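Local atomic coordinates of 4-dehydrase (Streptomyces venezuelae, PDB entry 2PO3), a protein that probably acts as a pyridoxal phosphate-dependent aminotransferase on a TDP-linked sugar in the biosynthesis of desosamine. Residues A[31-34]-A[35-39]; A[55-58]-A[59-63]; A[336-339]-A[340-343]; A[133-136]-A[137-141]; A[269-272]-A[273-276]. One frame throughout, in Å; residues are numbered along the deposited sequence.

Interaction 1: A[31-34]-A[35-39]; sequences RARL and YERLD
Arg31 runs side by side with Tyr35, one helical turn on, and its CG lies 3.8 Å from Tyr35 CE2. The guanidinium and the phenol ring are turned almost square to each other, 85° apart, so they do not stack. Both polar ends look to the second subunit. Arg31 NH1 forms a salt bridge with Asp43 of that subunit, and Tyr35 OH bonds to its Asp39. Ala32 adds its carbonyl, which accepts the N-H of Glu36 at 3.1 Å between Ala32 O and Glu36 N. Arg33 carries most of the polar side-chain contact. Its chain bends at chi2 and chi3, which carries the guanidinium forward to the next turn. There NH1 makes a salt bridge of 2.6 Å to OE1 of Glu36. This is the i to i+3 and i+4 pattern of one side of helix 31-44. One face of the Arg33 guanidinium lies on that of Arg37, with centres 4.1 Å apart and planes at 28°. The two like charges are probably eased by carboxylates: Glu36 serves Arg33, while Arg37 NH1 pairs with Asp257 and bonds to Thr254 OG1, both of helix 246-276. Leu34 sits on the buried side. Its CG, anti to the backbone N (chi1 174°), comes within 4.1 Å of Leu38 CD1. Both leucines pack on Ala250 of helix 246-276.

Interaction 2: A[55-58]-A[59-63]; sequences REFE and ERVAG
The ring of Phe57 and the branched end of Val61, one turn later, are set at a slant to each other. Methyl CG2 of Val61 sits over one face of the ring, 3.6 Å from its centroid and 15° off the ring normal. This is a CH-pi contact. The ring reaches that place with CG anti to the backbone N (chi1 -177°). CG2 of Val61 lies beside its own backbone N, which turns the methyl toward Phe57. The backbone bond beneath is short and straight, 2.7 Å from Val61 N to Phe57 O at 170°. The pair forms part of the buried side of helix 52-65. Val61 also packs on Ala209 and Val211 of strand 208-212, and Phe57 meets Phe196 edge-to-face and touches Leu253 and Leu256 of helix 246-276. The charged side chains are turned differently. Glu56 and Arg60 stand one turn apart, but Glu56 OE2 and Arg60 NH1 are 4.5 Å apart, beyond a salt bridge. Arg60 instead gives NH1 to Asp257 of helix 246-276. Its CG passes 3.4 Å from Glu56 O, and the chain bends at chi3 beyond it. Glu58 is buried, and its OE2 is held by Arg222 and by the backbone N-H of Ala72. Its OE1 faces Arg55 NH1 at 3.4 Å in a salt bridge.

Interaction 3: A[336-339]-A[340-343]; sequences ELEP and YRGQ
The chain from Leu337 to Gln343 folds back on itself: Arg341 N bonds to Leu337 O at 2.8 Å, and a type II beta turn follows from Tyr340 to Gln343, closed by Gln343 N to Tyr340 O. Pro339 and the next side chain, Tyr340, lie alongside and point the same way. CD of the proline sits over one face of the ring, 3.8 Å from its centroid and 14° off the normal, a CH-pi contact. The Glu338-Pro339 cis peptide and the turn after it belong to the loop between strand 324-325 and helix 349-355. The tyrosine carries the loop to helix 102-109, where its OH bonds to His105 ND1. Pro339 and Glu338 also pack against the second subunit, on its Ser235 and Gly233. On the exposed side Arg341 runs extended from CG to NE, and its NH1 reaches Glu336 O. The 2.5 Å between Arg341 NH1 and Glu336 O, a hydrogen bond at the guanidinium edge, is implausibly short and doubtful. Glu338 bends at chi2 (-80°), which brings OE2 to 3.3 Å from Arg341 CD. A water lies 3.0 Å from Glu338 OE1 and 2.9 Å from Arg341 O, with more acceptors in reach than protons.

Interaction 4: A[133-136]-A[137-141]; sequences AAVT and PRTSA
Thr136 and Thr139 make the close part of this turn. The backbone N of Thr136 gives its hydrogen to Thr139 OG1 at 2.8 Å, and Thr139 N returns a weak, long bond of 3.3 Å to Thr136 O. Thr139 sets its hydroxyl beside its own backbone N (chi1 -39°), which turns it to the threonine opposite. CG1 of Val135 crosses at about a right angle, 4.0 Å from Thr139 OG1. Both side chains pack on Ile94 of strand 92-96 and on Leu166. The other side is looser and more exposed. Thr136 OG1 accepts the backbone N-H of Arg138 at 3.1 Å, which makes an ST turn within a beta turn over 136-139. It also lies over one face of the Arg138 guanidinium without a hydrogen bond to it, but this holds for one of two conformers and is doubtful. A water links the two arms and donates to Ala134 O. Thr139 OG1 donates to that water at 2.7 Å and accepts from Thr136 N. Glu92, on the neighbouring strand, binds Thr136 OG1 and Arg138 NE. The hydroxyls of Thr136 and Thr139 thus accept the N-H groups of Arg138 and Thr136 at the turn that leads into strand 139-145.

Interaction 5: A[269-272]-A[273-276]; sequences NHAA and YREH
The guanidinium of Arg274 overlaps Ala271, with one face over the CA of that residue, which stands 3.7 Å above the plane toward its rim. The methyl CB of Ala271 is 3.5 Å from Arg274 NH1. A bend at chi3 (26°) turns the arginine back along the helix. NH2 then comes to the edge of the His270 ring, near its plane, 3.2 Å from NE2. Ring and guanidinium are steeply inclined, with planes 75° apart. The other side of the segment is held differently. The Tyr273 ring lies near the carbonyl of Asn269, with CD1 3.2 Å from Asn269 O. That oxygen also accepts Tyr273 N at 3.0 Å, one of four regular i to i+4 bonds here. These residues form the last turns of the long helix 246-276, and the side bearing Asn269 and Tyr273 faces helix 369-394. Tyr273 packs there on Ile372 and Val375, and its OH bonds to Pro362 O. The amide of Asn269 reaches Thr363 with ND2. The histidine ring of His270 meets that of His296. Near the helix end, His276 lies close to Ala272. Its CD2 is 3.0 Å from Ala272 O, the oxygen that also takes His276 N at 2.9 Å. The Glu275 side chain beside it is poorly ordered. His276 O receives Arg380 NH2 of the neighbouring helix 369-394.

How the interactions relate
Interactions 1 and 2 lie on successive helices, with centres 18 Å apart and nearest atoms about 4 Å apart. Asp257 of helix 246-276 pairs with both Arg37 and Arg60. Interaction 5 ends that helix, its centre 34 and 33 Å from those of interactions 1 and 2. Interactions 3 and 4 lie on the same side of the chain's centre, centres 19 Å apart, without touching; interaction 3 lies across it from interactions 1 and 2. Interactions 1 and 3 touch the second subunit. The Phe57 side chain is about 10 Å from that of Lys200, the predicted cofactor lysine. A bound external aldimine of cofactor and TDP-sugar (T4K) lies about 11 Å from it and about 10 Å from the Leu337 side chain.

Interaction 1: A[31-34]-A[35-39]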
loop_
_atom_site.group_PDB
_atom_site.type_symbol
_atom_site.label_atom_id
_atom_site.label_comp_id
_atom_site.label_asym_id
_atom_site.label_seq_id
_atom_site.Cartn_x
_atom_site.Cartn_y
_atom_site.Cartn_z
ATOM N N ARG A 31 -0.295 21.894 12.257
ATOM C CA ARG A 31 -1.059 20.884 12.943
ATOM C C ARG A 31 -2.572 21.095 12.971
ATOM O O ARG A 31 -3.380 20.174 12.845
ATOM C CB ARG A 31 -0.472 20.638 14.322
ATOM C CG ARG A 31 -0.211 19.148 14.444
ATOM C CD ARG A 31 0.530 18.740 15.705
ATOM N NE ARG A 31 1.968 18.710 15.476
ATOM C CZ ARG A 31 2.823 18.116 16.285
ATOM N NH1 ARG A 31 2.436 17.489 17.393
ATOM N NH2 ARG A 31 4.104 18.159 15.968
ATOM N N ALA A 32 -2.953 22.344 13.157
ATOM C CA ALA A 32 -4.346 22.742 13.237
ATOM C C ALA A 32 -5.071 22.431 11.967
ATOM O O ALA A 32 -6.210 21.978 12.017
ATOM C CB ALA A 32 -4.505 24.231 13.555
ATOM N N ARG A 33 -4.405 22.710 10.844
ATOM C CA ARG A 33 -4.991 22.456 9.546
ATOM C C ARG A 33 -5.199 20.943 9.343
ATOM O O ARG A 33 -6.231 20.490 8.833
ATOM C CB ARG A 33 -4.147 23.099 8.433
ATOM C CG ARG A 33 -4.810 24.222 7.621
ATOM C CD ARG A 33 -6.336 24.311 7.761
ATOM N NE ARG A 33 -7.106 24.095 6.525
ATOM C CZ ARG A 33 -8.212 23.330 6.463
ATOM N NH1 ARG A 33 -8.691 22.700 7.536
ATOM N NH2 ARG A 33 -8.873 23.178 5.307
ATOM N N LEU A 34 -4.200 20.156 9.764
ATOM C CA LEU A 34 -4.269 18.705 9.645
ATOM C C LEU A 34 -5.439 18.121 10.445
ATOM O O LEU A 34 -6.226 17.302 9.948
ATOM C CB LEU A 34 -2.986 18.051 10.159
ATOM C CG LEU A 34 -3.168 16.546 10.140
ATOM C CD1 LEU A 34 -3.325 16.052 8.695
ATOM C CD2 LEU A 34 -2.013 15.864 10.859
ATOM N N TYR A 35 -5.543 18.535 11.717
ATOM C CA TYR A 35 -6.613 18.039 12.563
ATOM C C TYR A 35 -8.017 18.387 12.110
ATOM O O TYR A 35 -8.939 17.577 12.173
ATOM C CB TYR A 35 -6.358 18.238 14.030
ATOM C CG TYR A 35 -5.170 17.467 14.572
ATOM C CD1 TYR A 35 -4.898 16.149 14.226
ATOM C CD2 TYR A 35 -4.305 18.066 15.482
ATOM C CE1 TYR A 35 -3.844 15.439 14.803
ATOM C CE2 TYR A 35 -3.183 17.414 15.989
ATOM C CZ TYR A 35 -2.977 16.063 15.694
ATOM O OH TYR A 35 -1.861 15.411 16.184
ATOM N N GLU A 36 -8.185 19.593 11.614
ATOM C CA GLU A 36 -9.499 19.957 11.145
ATOM C C GLU A 36 -9.950 18.949 10.123
ATOM O O GLU A 36 -11.075 18.421 10.186
ATOM C CB GLU A 36 -9.453 21.301 10.411
ATOM C CG GLU A 36 -9.230 22.475 11.365
ATOM C CD GLU A 36 -9.345 23.751 10.604
ATOM O OE1 GLU A 36 -9.880 23.820 9.510
ATOM O OE2 GLU A 36 -8.794 24.757 11.231
ATOM N N ARG A 37 -9.004 18.773 9.179
ATOM C CA ARG A 37 -9.100 17.867 8.047
ATOM C C ARG A 37 -9.461 16.471 8.558
ATOM O O ARG A 37 -10.374 15.814 8.031
ATOM C CB ARG A 37 -7.837 17.875 7.164
ATOM C CG ARG A 37 -7.884 18.972 6.093
ATOM C CD ARG A 37 -6.700 18.992 5.120
ATOM N NE ARG A 37 -6.779 20.053 4.117
ATOM C CZ ARG A 37 -5.892 21.046 4.001
ATOM N NH1 ARG A 37 -4.830 21.147 4.807
ATOM N NH2 ARG A 37 -6.067 21.974 3.056
ATOM N N LEU A 38 -8.757 16.024 9.610
ATOM C CA LEU A 38 -9.019 14.721 10.225
ATOM C C LEU A 38 -10.366 14.687 10.941
ATOM O O LEU A 38 -11.093 13.688 10.906
ATOM C CB LEU A 38 -7.966 14.325 11.275
ATOM C CG LEU A 38 -6.562 14.216 10.692
ATOM C CD1 LEU A 38 -5.602 13.651 11.727
ATOM C CD2 LEU A 38 -6.625 13.315 9.471
ATOM N N ASP A 39 -10.690 15.779 11.616
ATOM C CA ASP A 39 -11.964 15.840 12.321
ATOM C C ASP A 39 -13.108 15.659 11.347
ATOM O O ASP A 39 -13.988 14.819 11.527
ATOM C CB ASP A 39 -12.131 17.194 13.021
ATOM C CG ASP A 39 -11.672 17.035 14.429
ATOM O OD1 ASP A 39 -11.755 15.965 15.012
ATOM O OD2 ASP A 39 -11.117 18.117 14.922
#

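Interaction 2: A[55-58]-A[59-63]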
loop_
_atom_site.group_PDB
_atom_site.type_symbol
_atom_site.label_atom_id
_atom_site.label_comp_id
_atom_site.label_asym_id
_atom_site.label_seq_id
_atom_site.Cartn_x
_atom_site.Cartn_y
_atom_site.Cartn_z
ATOM N N ARG A 55 -9.878 13.065 -3.324
ATOM C CA ARG A 55 -10.262 13.740 -4.550
ATOM C C ARG A 55 -9.675 15.114 -4.627
ATOM O O ARG A 55 -9.219 15.518 -5.676
ATOM C CB ARG A 55 -11.777 13.819 -4.760
ATOM C CG ARG A 55 -12.360 12.449 -5.051
ATOM C CD ARG A 55 -11.514 11.724 -6.096
ATOM N NE ARG A 55 -12.301 10.756 -6.829
ATOM C CZ ARG A 55 -12.028 9.460 -6.871
ATOM N NH1 ARG A 55 -10.963 8.944 -6.247
ATOM N NH2 ARG A 55 -12.855 8.675 -7.570
ATOM N N GLU A 56 -9.691 15.822 -3.519
ATOM C CA GLU A 56 -9.116 17.163 -3.506
ATOM C C GLU A 56 -7.622 17.132 -3.827
ATOM O O GLU A 56 -7.076 17.866 -4.665
ATOM C CB GLU A 56 -9.380 17.874 -2.167
ATOM C CG GLU A 56 -9.111 19.391 -2.236
ATOM C CD GLU A 56 -9.092 20.026 -0.865
ATOM O OE1 GLU A 56 -9.793 19.627 0.053
ATOM O OE2 GLU A 56 -8.229 21.018 -0.751
ATOM N N PHE A 57 -6.950 16.238 -3.137
ATOM C CA PHE A 57 -5.513 16.041 -3.317
ATOM C C PHE A 57 -5.214 15.707 -4.782
ATOM O O PHE A 57 -4.399 16.334 -5.438
ATOM C CB PHE A 57 -5.055 14.894 -2.378
ATOM C CG PHE A 57 -3.571 14.580 -2.361
ATOM C CD1 PHE A 57 -2.680 15.416 -1.692
ATOM C CD2 PHE A 57 -3.056 13.441 -2.985
ATOM C CE1 PHE A 57 -1.316 15.130 -1.660
ATOM C CE2 PHE A 57 -1.695 13.133 -2.966
ATOM C CZ PHE A 57 -0.825 14.000 -2.309
ATOM N N GLU A 58 -5.912 14.716 -5.313
ATOM C CA GLU A 58 -5.712 14.304 -6.693
ATOM C C GLU A 58 -5.727 15.483 -7.628
ATOM O O GLU A 58 -4.990 15.551 -8.626
ATOM C CB GLU A 58 -6.755 13.245 -7.130
ATOM C CG GLU A 58 -6.497 11.873 -6.494
ATOM C CD GLU A 58 -7.622 10.954 -6.802
ATOM O OE1 GLU A 58 -8.727 11.363 -7.053
ATOM O OE2 GLU A 58 -7.306 9.693 -6.787
ATOM N N GLU A 59 -6.611 16.414 -7.285
ATOM C CA GLU A 59 -6.800 17.614 -8.079
ATOM C C GLU A 59 -5.586 18.536 -8.073
ATOM O O GLU A 59 -5.072 18.952 -9.123
ATOM C CB GLU A 59 -8.083 18.331 -7.631
ATOM C CG GLU A 59 -8.426 19.516 -8.549
ATOM C CD GLU A 59 -9.453 20.398 -7.919
ATOM O OE1 GLU A 59 -10.586 20.497 -8.365
ATOM O OE2 GLU A 59 -9.026 20.978 -6.811
ATOM N N ARG A 60 -5.154 18.852 -6.851
ATOM C CA ARG A 60 -4.008 19.683 -6.685
ATOM C C ARG A 60 -2.829 18.966 -7.325
ATOM O O ARG A 60 -2.091 19.522 -8.145
ATOM C CB ARG A 60 -3.791 20.017 -5.217
ATOM C CG ARG A 60 -5.034 20.601 -4.566
ATOM C CD ARG A 60 -4.754 20.978 -3.125
ATOM N NE ARG A 60 -3.625 21.903 -2.980
ATOM C CZ ARG A 60 -3.174 22.313 -1.783
ATOM N NH1 ARG A 60 -3.779 21.949 -0.647
ATOM N NH2 ARG A 60 -2.151 23.164 -1.720
ATOM N N VAL A 61 -2.663 17.701 -6.983
ATOM C CA VAL A 61 -1.559 16.952 -7.566
ATOM C C VAL A 61 -1.498 17.039 -9.075
ATOM O O VAL A 61 -0.436 17.333 -9.624
ATOM C CB VAL A 61 -1.453 15.509 -7.057
ATOM C CG1 VAL A 61 -0.436 14.756 -7.913
ATOM C CG2 VAL A 61 -1.086 15.499 -5.560
ATOM N N ALA A 62 -2.635 16.795 -9.750
ATOM C CA ALA A 62 -2.656 16.858 -11.207
ATOM C C ALA A 62 -2.336 18.257 -11.747
ATOM O O ALA A 62 -1.660 18.435 -12.762
ATOM C CB ALA A 62 -3.907 16.240 -11.836
ATOM N N GLY A 63 -2.827 19.261 -11.041
ATOM C CA GLY A 63 -2.565 20.603 -11.491
ATOM C C GLY A 63 -1.080 20.844 -11.556
ATOM O O GLY A 63 -0.578 21.352 -12.560
#

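Interaction 3: A[336-339]-A[340-343]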
loop_
_atom_site.group_PDB
_atom_site.type_symbol
_atom_site.label_atom_id
_atom_site.label_comp_id
_atom_site.label_asym_id
_atom_site.label_seq_id
_atom_site.Cartn_x
_atom_site.Cartn_y
_atom_site.Cartn_z
ATOM N N GLU A 336 23.621 -3.421 -9.233
ATOM C CA GLU A 336 24.484 -4.071 -8.268
ATOM C C GLU A 336 23.711 -4.542 -7.058
ATOM O O GLU A 336 24.310 -4.991 -6.086
ATOM C CB GLU A 336 25.607 -3.143 -7.789
ATOM C CG GLU A 336 26.543 -2.745 -8.945
ATOM C CD GLU A 336 27.921 -2.380 -8.481
ATOM O OE1 GLU A 336 28.577 -3.064 -7.709
ATOM O OE2 GLU A 336 28.296 -1.204 -8.909
ATOM N N LEU A 337 22.381 -4.450 -7.115
ATOM C CA LEU A 337 21.603 -4.881 -5.968
ATOM C C LEU A 337 20.895 -6.178 -6.316
ATOM O O LEU A 337 20.699 -6.414 -7.498
ATOM C CB LEU A 337 20.493 -3.841 -5.678
ATOM C CG LEU A 337 20.930 -2.449 -5.187
ATOM C CD1 LEU A 337 19.679 -1.578 -5.017
ATOM C CD2 LEU A 337 21.613 -2.587 -3.827
ATOM N N GLU A 338 20.504 -6.989 -5.306
ATOM C CA GLU A 338 19.769 -8.224 -5.588
ATOM C C GLU A 338 18.346 -7.883 -5.973
ATOM O O GLU A 338 17.769 -6.938 -5.471
ATOM C CB GLU A 338 19.761 -9.228 -4.438
ATOM C CG GLU A 338 21.197 -9.547 -3.989
ATOM C CD GLU A 338 21.846 -10.545 -4.912
ATOM O OE1 GLU A 338 21.250 -11.174 -5.792
ATOM O OE2 GLU A 338 23.125 -10.634 -4.688
ATOM N N PRO A 339 17.783 -8.642 -6.886
ATOM C CA PRO A 339 18.488 -9.777 -7.472
ATOM C C PRO A 339 19.262 -9.428 -8.757
ATOM O O PRO A 339 19.577 -10.355 -9.497
ATOM C CB PRO A 339 17.275 -10.652 -7.900
ATOM C CG PRO A 339 16.185 -9.680 -8.369
ATOM C CD PRO A 339 16.445 -8.418 -7.544
ATOM N N TYR A 340 19.567 -8.143 -9.076
ATOM C CA TYR A 340 20.258 -7.790 -10.341
ATOM C C TYR A 340 21.735 -8.063 -10.358
ATOM O O TYR A 340 22.334 -8.304 -11.410
ATOM C CB TYR A 340 19.964 -6.338 -10.843
ATOM C CG TYR A 340 18.548 -6.005 -10.499
ATOM C CD1 TYR A 340 18.251 -5.115 -9.467
ATOM C CD2 TYR A 340 17.511 -6.666 -11.161
ATOM C CE1 TYR A 340 16.923 -4.860 -9.122
ATOM C CE2 TYR A 340 16.181 -6.426 -10.815
ATOM C CZ TYR A 340 15.890 -5.523 -9.790
ATOM O OH TYR A 340 14.571 -5.284 -9.463
ATOM N N ARG A 341 22.269 -7.979 -9.152
ATOM C CA ARG A 341 23.661 -8.152 -8.869
ATOM C C ARG A 341 24.265 -9.354 -9.555
ATOM O O ARG A 341 23.803 -10.474 -9.393
ATOM C CB ARG A 341 23.812 -8.334 -7.389
ATOM C CG ARG A 341 25.251 -8.616 -7.048
ATOM C CD ARG A 341 25.496 -8.550 -5.552
ATOM N NE ARG A 341 26.865 -8.148 -5.233
ATOM C CZ ARG A 341 27.333 -6.891 -5.263
ATOM N NH1 ARG A 341 26.583 -5.835 -5.585
ATOM N NH2 ARG A 341 28.616 -6.673 -4.956
ATOM N N GLY A 342 25.319 -9.137 -10.327
ATOM C CA GLY A 342 25.960 -10.267 -10.971
ATOM C C GLY A 342 25.330 -10.807 -12.239
ATOM O O GLY A 342 25.818 -11.769 -12.824
ATOM N N GLN A 343 24.241 -10.201 -12.656
ATOM C CA GLN A 343 23.625 -10.647 -13.869
ATOM C C GLN A 343 24.207 -9.806 -14.991
ATOM O O GLN A 343 24.859 -8.798 -14.746
ATOM C CB GLN A 343 22.102 -10.634 -13.767
ATOM C CG GLN A 343 21.651 -11.611 -12.657
ATOM C CD GLN A 343 20.137 -11.692 -12.535
ATOM O OE1 GLN A 343 19.600 -12.689 -12.016
ATOM N NE2 GLN A 343 19.432 -10.663 -13.014
HETATM O O HOH W 1 22.044 -12.495 -8.375
#

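Interaction 4: A[133-136]-A[137-141]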
loop_
_atom_site.group_PDB
_atom_site.type_symbol
_atom_site.label_atom_id
_atom_site.label_comp_id
_atom_site.label_asym_id
_atom_site.label_seq_id
_atom_site.Cartn_x
_atom_site.Cartn_y
_atom_site.Cartn_z
ATOM N N ALA A 133 20.401 0.731 -28.092
ATOM C CA ALA A 133 21.216 -0.464 -27.997
ATOM C C ALA A 133 20.723 -1.477 -26.995
ATOM O O ALA A 133 21.114 -2.625 -27.062
ATOM C CB ALA A 133 22.636 -0.059 -27.622
ATOM N N ALA A 134 19.901 -1.049 -26.044
ATOM C CA ALA A 134 19.385 -1.945 -25.013
ATOM C C ALA A 134 18.072 -2.632 -25.407
ATOM O O ALA A 134 17.719 -3.680 -24.849
ATOM C CB ALA A 134 19.243 -1.203 -23.678
ATOM N N VAL A 135 17.355 -2.030 -26.360
ATOM C CA VAL A 135 16.075 -2.540 -26.875
ATOM C C VAL A 135 16.174 -3.989 -27.377
ATOM O O VAL A 135 17.239 -4.432 -27.815
ATOM C CB VAL A 135 15.519 -1.664 -28.010
ATOM C CG1 VAL A 135 14.197 -2.243 -28.532
ATOM C CG2 VAL A 135 15.379 -0.209 -27.556
ATOM N N THR A 136 15.064 -4.730 -27.327
ATOM C CA THR A 136 15.017 -6.124 -27.796
ATOM C C THR A 136 13.605 -6.521 -28.226
ATOM O O THR A 136 12.712 -5.661 -28.195
ATOM C CB THR A 136 15.653 -7.184 -26.869
ATOM O OG1 THR A 136 14.684 -7.701 -25.956
ATOM C CG2 THR A 136 16.856 -6.623 -26.126
ATOM N N PRO A 137 13.396 -7.796 -28.643
ATOM C CA PRO A 137 12.060 -8.196 -29.045
ATOM C C PRO A 137 11.136 -8.204 -27.823
ATOM O O PRO A 137 9.938 -8.073 -27.959
ATOM C CB PRO A 137 12.175 -9.568 -29.724
ATOM C CG PRO A 137 13.656 -9.799 -29.973
ATOM C CD PRO A 137 14.381 -8.847 -29.044
ATOM N N ARG A 138 11.715 -8.315 -26.620
ATOM C CA ARG A 138 10.981 -8.323 -25.360
ATOM C C ARG A 138 10.659 -6.949 -24.755
ATOM O O ARG A 138 9.806 -6.823 -23.878
ATOM C CB ARG A 138 11.721 -9.153 -24.337
ATOM C CG ARG A 138 11.896 -10.565 -24.836
ATOM C CD ARG A 138 13.040 -11.311 -24.165
ATOM N NE ARG A 138 14.367 -10.720 -24.343
ATOM C CZ ARG A 138 15.195 -11.008 -25.341
ATOM N NH1 ARG A 138 14.884 -11.857 -26.314
ATOM N NH2 ARG A 138 16.375 -10.410 -25.372
ATOM N N THR A 139 11.327 -5.895 -25.203
ATOM C CA THR A 139 11.072 -4.574 -24.656
ATOM C C THR A 139 9.687 -3.997 -24.893
ATOM O O THR A 139 9.229 -3.885 -26.029
ATOM C CB THR A 139 12.104 -3.549 -25.151
ATOM O OG1 THR A 139 13.354 -4.199 -25.178
ATOM C CG2 THR A 139 12.182 -2.344 -24.209
ATOM N N SER A 140 9.030 -3.588 -23.810
ATOM C CA SER A 140 7.728 -2.968 -23.949
ATOM C C SER A 140 7.798 -1.465 -23.654
ATOM O O SER A 140 6.985 -0.660 -24.123
ATOM C CB SER A 140 6.716 -3.627 -23.029
ATOM O OG SER A 140 7.393 -4.027 -21.854
ATOM N N ALA A 141 8.772 -1.059 -22.826
ATOM C CA ALA A 141 8.852 0.347 -22.466
ATOM C C ALA A 141 10.182 0.790 -21.884
ATOM O O ALA A 141 11.088 0.006 -21.571
ATOM C CB ALA A 141 7.755 0.676 -21.446
HETATM O O HOH W 2 15.176 -4.399 -23.196
#

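Interaction 5: A[269-272]-A[273-276]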
loop_
_atom_site.group_PDB
_atom_site.type_symbol
_atom_site.label_atom_id
_atom_site.label_comp_id
_atom_site.label_asym_id
_atom_site.label_seq_id
_atom_site.Cartn_x
_atom_site.Cartn_y
_atom_site.Cartn_z
ATOM N N ASN A 269 18.636 27.095 1.586
ATOM C CA ASN A 269 19.587 26.161 2.130
ATOM C C ASN A 269 20.626 25.800 1.085
ATOM O O ASN A 269 21.801 25.595 1.373
ATOM C CB ASN A 269 18.904 24.856 2.584
ATOM C CG ASN A 269 18.192 25.045 3.894
ATOM O OD1 ASN A 269 18.266 26.131 4.459
ATOM N ND2 ASN A 269 17.490 24.015 4.365
ATOM N N HIS A 270 20.172 25.697 -0.151
ATOM C CA HIS A 270 21.080 25.316 -1.219
ATOM C C HIS A 270 22.142 26.367 -1.473
ATOM O O HIS A 270 23.341 26.092 -1.588
ATOM C CB HIS A 270 20.351 24.882 -2.521
ATOM C CG HIS A 270 21.199 24.785 -3.779
ATOM N ND1 HIS A 270 21.808 23.592 -4.175
ATOM C CD2 HIS A 270 21.530 25.724 -4.725
ATOM C CE1 HIS A 270 22.477 23.816 -5.312
ATOM N NE2 HIS A 270 22.337 25.089 -5.663
ATOM N N ALA A 271 21.677 27.599 -1.574
ATOM C CA ALA A 271 22.621 28.657 -1.815
ATOM C C ALA A 271 23.641 28.711 -0.688
ATOM O O ALA A 271 24.833 28.927 -0.930
ATOM C CB ALA A 271 21.899 29.970 -2.057
ATOM N N ALA A 272 23.142 28.498 0.534
ATOM C CA ALA A 272 23.989 28.526 1.707
ATOM C C ALA A 272 25.083 27.507 1.627
ATOM O O ALA A 272 26.235 27.780 1.948
ATOM C CB ALA A 272 23.203 28.299 2.988
ATOM N N TYR A 273 24.711 26.308 1.207
ATOM C CA TYR A 273 25.725 25.288 1.112
ATOM C C TYR A 273 26.694 25.680 0.030
ATOM O O TYR A 273 27.897 25.542 0.190
ATOM C CB TYR A 273 25.150 23.910 0.726
ATOM C CG TYR A 273 24.632 23.029 1.865
ATOM C CD1 TYR A 273 23.261 22.782 2.011
ATOM C CD2 TYR A 273 25.507 22.418 2.764
ATOM C CE1 TYR A 273 22.759 21.959 3.024
ATOM C CE2 TYR A 273 25.033 21.604 3.793
ATOM C CZ TYR A 273 23.657 21.365 3.915
ATOM O OH TYR A 273 23.172 20.548 4.922
ATOM N N ARG A 274 26.166 26.162 -1.091
ATOM C CA ARG A 274 27.057 26.531 -2.196
ATOM C C ARG A 274 28.124 27.481 -1.743
ATOM O O ARG A 274 29.329 27.339 -1.995
ATOM C CB ARG A 274 26.311 27.166 -3.354
ATOM C CG ARG A 274 26.890 26.832 -4.722
ATOM C CD ARG A 274 26.136 27.517 -5.858
ATOM N NE ARG A 274 25.459 28.756 -5.429
ATOM C CZ ARG A 274 24.130 28.992 -5.550
ATOM N NH1 ARG A 274 23.546 30.136 -5.149
ATOM N NH2 ARG A 274 23.374 28.038 -6.100
ATOM N N GLU A 275 27.652 28.482 -1.042
ATOM C CA GLU A 275 28.567 29.470 -0.540
ATOM C C GLU A 275 29.529 28.916 0.514
ATOM O O GLU A 275 30.719 29.209 0.487
ATOM C CB GLU A 275 27.820 30.738 -0.079
ATOM C CG GLU A 275 27.073 30.503 1.239
ATOM C CD GLU A 275 26.954 31.747 2.073
ATOM O OE1 GLU A 275 27.894 32.493 2.285
ATOM O OE2 GLU A 275 25.730 31.947 2.528
ATOM N N HIS A 276 29.042 28.116 1.451
ATOM C CA HIS A 276 29.941 27.574 2.455
ATOM C C HIS A 276 30.925 26.529 1.970
ATOM O O HIS A 276 31.828 26.152 2.720
ATOM C CB HIS A 276 29.217 26.966 3.655
ATOM C CG HIS A 276 28.559 28.060 4.378
ATOM N ND1 HIS A 276 29.298 29.151 4.803
ATOM C CD2 HIS A 276 27.260 28.238 4.707
ATOM C CE1 HIS A 276 28.449 29.972 5.388
ATOM N NE2 HIS A 276 27.222 29.452 5.350
#